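Local coordinates for NAD-dependent epimerase/dehydratase (Bacteroides thetaiotaomicron, PDB 3DHN), which probably binds NAD(P) through a Rossmann-type domain and may act as an oxidoreductase or epimerase, its substrate not being established, at residues A[10-15]-A[19-24]. Residues are numbered along the deposited sequence; the frame is centred on the assembly and turned at random.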
loop_
_atom_site.group_PDB
_atom_site.type_symbol
_atom_site.label_atom_id
_atom_site.label_comp_id
_atom_site.label_asym_id
_atom_site.label_seq_id
_atom_site.Cartn_x
_atom_site.Cartn_y
_atom_site.Cartn_z
ATOM N N ILE A 10 -6.469 -1.740 6.547
ATOM C CA ILE A 10 -7.686 -1.457 5.792
ATOM C C ILE A 10 -7.624 -2.093 4.402
ATOM O O ILE A 10 -6.693 -1.844 3.623
ATOM C CB ILE A 10 -7.912 0.062 5.666
ATOM C CG1 ILE A 10 -8.144 0.663 7.061
ATOM C CG2 ILE A 10 -9.104 0.345 4.761
ATOM C CD1 ILE A 10 -8.280 2.170 7.079
ATOM N N GLY A 11 -8.619 -2.923 4.104
ATOM C CA GLY A 11 -8.660 -3.602 2.826
ATOM C C GLY A 11 -7.776 -4.831 2.882
ATOM O O GLY A 11 -6.990 -5.096 1.965
ATOM N N ALA A 12 -7.907 -5.581 3.973
ATOM C CA ALA A 12 -7.117 -6.792 4.181
ATOM C C ALA A 12 -7.610 -7.962 3.342
ATOM O O ALA A 12 -7.755 -9.076 3.845
ATOM C CB ALA A 12 -7.132 -7.171 5.666
ATOM N N SER A 13 -7.860 -7.710 2.061
ATOM C CA SER A 13 -8.335 -8.745 1.149
ATOM C C SER A 13 -7.597 -8.656 -0.188
ATOM O O SER A 13 -6.836 -7.715 -0.417
ATOM C CB SER A 13 -9.833 -8.583 0.921
ATOM O OG SER A 13 -10.098 -7.312 0.371
ATOM N N GLY A 14 -7.826 -9.631 -1.065
ATOM C CA GLY A 14 -7.150 -9.643 -2.350
ATOM C C GLY A 14 -5.740 -10.200 -2.205
ATOM O O GLY A 14 -5.311 -10.546 -1.103
ATOM N N PHE A 15 -5.007 -10.304 -3.309
ATOM C CA PHE A 15 -3.647 -10.819 -3.228
ATOM C C PHE A 15 -2.788 -9.977 -2.265
ATOM O O PHE A 15 -2.167 -10.508 -1.339
ATOM C CB PHE A 15 -2.986 -10.829 -4.616
ATOM C CG PHE A 15 -3.557 -11.850 -5.566
ATOM C CD1 PHE A 15 -3.873 -13.136 -5.125
ATOM C CD2 PHE A 15 -3.745 -11.539 -6.913
ATOM C CE1 PHE A 15 -4.368 -14.095 -6.008
ATOM C CE2 PHE A 15 -4.236 -12.490 -7.808
ATOM C CZ PHE A 15 -4.547 -13.772 -7.354
ATOM N N ALA A 19 -1.671 -10.867 1.638
ATOM C CA ALA A 19 -0.234 -11.047 1.833
ATOM C C ALA A 19 0.276 -10.196 3.005
ATOM O O ALA A 19 1.160 -10.626 3.752
ATOM C CB ALA A 19 0.521 -10.676 0.557
ATOM N N LEU A 20 -0.286 -8.994 3.160
ATOM C CA LEU A 20 0.101 -8.088 4.244
ATOM C C LEU A 20 -0.425 -8.601 5.589
ATOM O O LEU A 20 0.246 -8.507 6.614
ATOM C CB LEU A 20 -0.459 -6.685 3.978
ATOM C CG LEU A 20 0.195 -5.892 2.841
ATOM C CD1 LEU A 20 -0.699 -4.725 2.424
ATOM C CD2 LEU A 20 1.562 -5.403 3.290
ATOM N N LEU A 21 -1.634 -9.151 5.563
ATOM C CA LEU A 21 -2.274 -9.684 6.756
ATOM C C LEU A 21 -1.461 -10.819 7.376
ATOM O O LEU A 21 -1.175 -10.805 8.572
ATOM C CB LEU A 21 -3.684 -10.170 6.409
ATOM C CG LEU A 21 -4.574 -10.687 7.544
ATOM C CD1 LEU A 21 -4.637 -9.664 8.668
ATOM C CD2 LEU A 21 -5.971 -10.963 6.992
ATOM N N ASN A 22 -1.085 -11.792 6.552
ATOM C CA ASN A 22 -0.308 -12.943 7.007
ATOM C C ASN A 22 1.115 -12.572 7.432
ATOM O O ASN A 22 1.621 -13.079 8.445
ATOM C CB ASN A 22 -0.265 -14.005 5.903
ATOM C CG ASN A 22 -1.633 -14.605 5.623
ATOM O OD1 ASN A 22 -2.101 -14.632 4.481
ATOM N ND2 ASN A 22 -2.286 -15.090 6.670
ATOM N N GLU A 23 1.760 -11.695 6.668
ATOM C CA GLU A 23 3.119 -11.263 6.983
ATOM C C GLU A 23 3.193 -10.532 8.327
ATOM O O GLU A 23 4.152 -10.701 9.078
ATOM C CB GLU A 23 3.650 -10.359 5.872
ATOM C CG GLU A 23 5.035 -9.775 6.111
ATOM C CD GLU A 23 6.154 -10.780 5.942
ATOM O OE1 GLU A 23 5.971 -11.757 5.191
ATOM O OE2 GLU A 23 7.234 -10.582 6.542
ATOM N N ALA A 24 2.185 -9.721 8.630
ATOM C CA ALA A 24 2.169 -8.975 9.888
ATOM C C ALA A 24 1.909 -9.874 11.102
ATOM O O ALA A 24 2.525 -9.697 12.158
ATOM C CB ALA A 24 1.123 -7.878 9.826
#
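Ala12, in the loop that leaves strand 6-10, meets Leu21 of helix 14-25 through one methyl branch: CD2 of Leu21 lies 4.2 Å from Ala12 CB and 4.1 Å from Ala12 O, so the same methyl rests against both the side chain and the carbonyl of the loop residue. Leu21 reaches this place because CG stands anti to its backbone N (chi1 -176°), which carries the branch from the helix toward the loop. Both residues are buried, and Ala33 of strand 30-34 touches each of them, closing an apolar patch between loop, helix and the next strand. Two residues nearer the start of the helix, the contact becomes polar. Ala19 N donates to Phe15 O at 3.0 Å, with 152° at the hydrogen, an ordinary i to i+4 helical bond. Ala19 CB also sits 3.3 Å from Phe15 O, while the Phe15 side chain leaves the backbone pointing away from segment 19-24 and touches Pro168. Beyond this contact the Ala19 side chain touches Val194 and Ala198 of helix 194-206. Ala12 centres an inverse gamma turn, flanked by Gly11 and Gly14, whose positive phi values by themselves favour glycine. The glycine-rich turn that begins Gly11-Ala12-Ser13-Gly14-Phe15 fits the GxxGxxG motif at the first beta-alpha-beta unit of a Rossmann fold, where relatives hold the dinucleotide pyrophosphate.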